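Local coordinates for protein benzoylformate decarboxylase (PDB 4Q9D) that belongs to the thiamine pyrophosphate-dependent enzymes, with three domains in each chain, a bound magnesium ion and a four-chain assembly, at residues T11-L14 with L15-L18; M56-G59 with F60-T64. One frame throughout, in Å; residues are numbered along the deposited sequence.

Contact 1. Residues T11-L14 with L15-L18; sequences TYDL and LRKL
NH1 of Arg16 is held by two oxygens at the edge of its guanidinium group. Asp13 OD1, one helical turn back, takes a salt bridge from Arg16 NH1 at 3.2 Å; OD1 lies in the guanidinium plane, whereas NH1 reaches OD1 from the anti side, somewhat out of the carboxylate plane, and the bond is bent, 140° at the hydrogen. A water is the second partner, accepting from Arg16 NH1 and donating to Asp13 O at 2.8 Å. Asp13 O therefore serves twice, since Lys17 N also binds it at 3.2 Å. The two side chains run side by side, their flat ends 55° apart; a bend at chi3 (-66°) in an otherwise extended chain turns the guanidinium back toward Asp13, while NE forms a salt bridge with Asp41. Elsewhere on the helix surface, Leu14 CG meets Leu18 CD1 at 3.9 Å, and Leu15 CD1 approaches the Tyr12 ring obliquely, 4.3 Å from CD1 of that ring. Tyr12 OH bonds to Phe34 O. Thr11 and Leu15 lean on Phe142 of helix 138-150, and Leu18 on Tyr146. The helix is thus amphipathic: Leu15 and Leu18 face that neighbour, while Asp13 and Asp41 share the partly exposed guanidinium.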
loop_
_atom_site.group_PDB
_atom_site.type_symbol
_atom_site.label_atom_id
_atom_site.label_comp_id
_atom_site.label_asym_id
_atom_site.label_seq_id
_atom_site.Cartn_x
_atom_site.Cartn_y
_atom_site.Cartn_z
ATOM N N THR B 11 24.875 15.827 6.846
ATOM C CA THR B 11 24.219 14.556 7.195
ATOM C C THR B 11 25.223 13.633 7.903
ATOM O O THR B 11 24.926 13.089 8.961
ATOM C CB THR B 11 23.641 13.825 5.978
ATOM O OG1 THR B 11 22.639 14.637 5.368
ATOM C CG2 THR B 11 22.994 12.492 6.400
ATOM N N TYR B 12 26.414 13.476 7.329
ATOM C CA TYR B 12 27.458 12.711 8.014
ATOM C C TYR B 12 27.813 13.324 9.373
ATOM O O TYR B 12 28.032 12.601 10.343
ATOM C CB TYR B 12 28.689 12.598 7.126
ATOM C CG TYR B 12 28.590 11.452 6.152
ATOM C CD1 TYR B 12 28.895 10.145 6.555
ATOM C CD2 TYR B 12 28.153 11.655 4.844
ATOM C CE1 TYR B 12 28.793 9.082 5.666
ATOM C CE2 TYR B 12 28.058 10.600 3.945
ATOM C CZ TYR B 12 28.380 9.311 4.366
ATOM O OH TYR B 12 28.314 8.250 3.484
ATOM N N ASP B 13 27.833 14.657 9.469
ATOM C CA ASP B 13 28.042 15.282 10.775
ATOM C C ASP B 13 26.971 14.844 11.774
ATOM O O ASP B 13 27.270 14.610 12.934
ATOM C CB ASP B 13 28.057 16.819 10.670
ATOM C CG ASP B 13 29.367 17.351 10.047
ATOM O OD1 ASP B 13 30.329 16.571 9.921
ATOM O OD2 ASP B 13 29.425 18.536 9.679
ATOM N N LEU B 14 25.716 14.762 11.329
ATOM C CA LEU B 14 24.638 14.345 12.224
ATOM C C LEU B 14 24.801 12.868 12.588
ATOM O O LEU B 14 24.674 12.491 13.750
ATOM C CB LEU B 14 23.260 14.563 11.575
ATOM C CG LEU B 14 22.073 13.924 12.299
ATOM C CD1 LEU B 14 21.870 14.607 13.659
ATOM C CD2 LEU B 14 20.832 14.089 11.439
ATOM N N LEU B 15 25.070 12.043 11.580
ATOM C CA LEU B 15 25.248 10.611 11.791
ATOM C C LEU B 15 26.331 10.376 12.856
ATOM O O LEU B 15 26.153 9.563 13.766
ATOM C CB LEU B 15 25.628 9.922 10.450
ATOM C CG LEU B 15 24.532 9.866 9.369
ATOM C CD1 LEU B 15 25.055 9.169 8.134
ATOM C CD2 LEU B 15 23.249 9.141 9.913
ATOM N N ARG B 16 27.448 11.094 12.751
ATOM C CA ARG B 16 28.521 10.967 13.758
ATOM C C ARG B 16 27.998 11.290 15.158
ATOM O O ARG B 16 28.242 10.528 16.093
ATOM C CB ARG B 16 29.732 11.867 13.411
ATOM C CG ARG B 16 30.940 11.749 14.358
ATOM C CD ARG B 16 32.072 12.745 13.960
ATOM N NE ARG B 16 32.630 12.397 12.656
ATOM C CZ ARG B 16 32.414 13.072 11.533
ATOM N NH1 ARG B 16 31.664 14.180 11.546
ATOM N NH2 ARG B 16 32.967 12.648 10.401
ATOM N N LYS B 17 27.297 12.418 15.312
ATOM C CA LYS B 17 26.731 12.781 16.626
ATOM C C LYS B 17 25.768 11.732 17.170
ATOM O O LYS B 17 25.709 11.524 18.373
ATOM C CB LYS B 17 26.017 14.132 16.568
ATOM C CG LYS B 17 26.975 15.311 16.252
ATOM C CD LYS B 17 26.217 16.630 16.085
ATOM C CE LYS B 17 27.128 17.731 15.542
ATOM N NZ LYS B 17 26.342 18.936 15.160
ATOM N N LEU B 18 25.031 11.066 16.279
ATOM C CA LEU B 18 24.062 10.045 16.678
ATOM C C LEU B 18 24.737 8.711 16.982
ATOM O O LEU B 18 24.110 7.808 17.542
ATOM C CB LEU B 18 23.012 9.835 15.567
ATOM C CG LEU B 18 22.115 11.044 15.318
ATOM C CD1 LEU B 18 21.054 10.729 14.279
ATOM C CD2 LEU B 18 21.458 11.437 16.628
HETATM O O HOH W 1 29.793 15.547 13.700
#

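Contact 2. Residues M56-G59 with F60-T64; sequences MADG and FAQAT
Asp58 OD1 accepts from Gln62 NE2 at 3.0 Å, a nearly straight bond (160°) between side chains one helical turn apart. They lie side by side and point the same way. The donor stays close to the Gln62 amide plane but comes from above the Asp58 carboxylate, 48° out of its plane. Asp58 holds CG anti to the backbone N (chi1 -172°), which carries the carboxylate forward along the helix toward Gln62. Between the same two residues, Gln62 N also binds Asp58 O at 2.9 Å, and Gln62 CG packs 3.4 Å from Asp58 O. In the second shell, Thr93 OG1 bonds to Asp58 OD1 and Trp407 NE1 to OD2, while Arg239 and Arg213 both hold Gln62 OE1; the buried carboxylate and the amide are thereby fixed at both ends. One turn on, Thr64 CG2 sits over the centre of the Phe60 ring, 4.0 Å above its plane, and Phe60 O accepts from both Thr64 N and Thr64 OG1, the latter at 2.8 Å. Farther out, Met56, Phe60 and Ala63 rest on helix 408-421, Ala57 meets Phe24 and Val70 of strands 22-25 and 68-72, and Ala61 touches Ala68, placing helix 50-64 between the N-terminal sheet and the C-terminal domain.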
loop_
_atom_site.group_PDB
_atom_site.type_symbol
_atom_site.label_atom_id
_atom_site.label_comp_id
_atom_site.label_asym_id
_atom_site.label_seq_id
_atom_site.Cartn_x
_atom_site.Cartn_y
_atom_site.Cartn_z
ATOM N N MET B 56 23.502 -8.814 8.816
ATOM C CA MET B 56 24.743 -8.468 9.508
ATOM C C MET B 56 24.512 -7.222 10.369
ATOM O O MET B 56 24.933 -7.165 11.527
ATOM C CB MET B 56 25.847 -8.195 8.476
ATOM C CG MET B 56 27.265 -8.338 8.972
ATOM S SD MET B 56 28.433 -8.094 7.606
ATOM C CE MET B 56 28.004 -9.522 6.592
ATOM N N ALA B 57 23.822 -6.229 9.809
ATOM C CA ALA B 57 23.537 -5.003 10.547
ATOM C C ALA B 57 22.665 -5.338 11.723
ATOM O O ALA B 57 22.834 -4.771 12.804
ATOM C CB ALA B 57 22.831 -3.955 9.643
ATOM N N ASP B 58 21.723 -6.259 11.507
ATOM C CA ASP B 58 20.805 -6.710 12.561
ATOM C C ASP B 58 21.642 -7.273 13.731
ATOM O O ASP B 58 21.509 -6.843 14.880
ATOM C CB ASP B 58 19.873 -7.786 11.975
ATOM C CG ASP B 58 18.748 -8.204 12.908
ATOM O OD1 ASP B 58 18.642 -7.710 14.062
ATOM O OD2 ASP B 58 17.912 -9.036 12.451
ATOM N N GLY B 59 22.543 -8.204 13.437
ATOM C CA GLY B 59 23.393 -8.764 14.486
ATOM C C GLY B 59 24.268 -7.719 15.177
ATOM O O GLY B 59 24.432 -7.744 16.401
ATOM N N PHE B 60 24.806 -6.783 14.392
ATOM C CA PHE B 60 25.607 -5.686 14.920
ATOM C C PHE B 60 24.817 -4.845 15.895
ATOM O O PHE B 60 25.279 -4.569 17.025
ATOM C CB PHE B 60 26.131 -4.800 13.766
ATOM C CG PHE B 60 27.133 -3.713 14.201
ATOM C CD1 PHE B 60 28.490 -4.013 14.358
ATOM C CD2 PHE B 60 26.722 -2.389 14.400
ATOM C CE1 PHE B 60 29.416 -3.015 14.716
ATOM C CE2 PHE B 60 27.643 -1.374 14.747
ATOM C CZ PHE B 60 28.983 -1.690 14.908
ATOM N N ALA B 61 23.630 -4.416 15.465
ATOM C CA ALA B 61 22.752 -3.610 16.307
ATOM C C ALA B 61 22.341 -4.349 17.586
ATOM O O ALA B 61 22.252 -3.769 18.684
ATOM C CB ALA B 61 21.497 -3.191 15.500
ATOM N N GLN B 62 22.064 -5.642 17.461
ATOM C CA GLN B 62 21.636 -6.377 18.646
ATOM C C GLN B 62 22.772 -6.525 19.659
ATOM O O GLN B 62 22.547 -6.396 20.843
ATOM C CB GLN B 62 21.094 -7.734 18.271
ATOM C CG GLN B 62 19.718 -7.661 17.625
ATOM C CD GLN B 62 19.004 -8.981 17.644
ATOM O OE1 GLN B 62 18.758 -9.556 18.721
ATOM N NE2 GLN B 62 18.626 -9.473 16.451
ATOM N N ALA B 63 23.985 -6.784 19.168
ATOM C CA ALA B 63 25.160 -6.962 20.029
ATOM C C ALA B 63 25.608 -5.646 20.669
ATOM O O ALA B 63 26.008 -5.624 21.823
ATOM C CB ALA B 63 26.298 -7.558 19.241
ATOM N N THR B 64 25.532 -4.547 19.921
ATOM C CA THR B 64 25.936 -3.250 20.458
ATOM C C THR B 64 24.819 -2.588 21.277
ATOM O O THR B 64 25.090 -1.691 22.058
ATOM C CB THR B 64 26.394 -2.250 19.348
ATOM O OG1 THR B 64 25.349 -2.093 18.384
ATOM C CG2 THR B 64 27.638 -2.747 18.628
#

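From the N terminus, contact 1 comes first, on helix 7-18, which leads into strand 22-25; contact 2 follows on helix 50-64, which leads into strand 68-72. Each joins consecutive turns of a single helix, so neither closes a loop, and the two follow in series without nesting or crossing. The centres of contact 1 and contact 2 are about 19 Å apart. The nearest atoms of contact 1 and contact 2 are about 10 Å apart, so they do not touch. The strands that follow them are neighbours in the parallel sheet of the N-terminal TPP-binding domain. Contact 1 packs against helix 138-150 at the chain's periphery, whereas contact 2 lies near its centre and connects that sheet to helix 408-421.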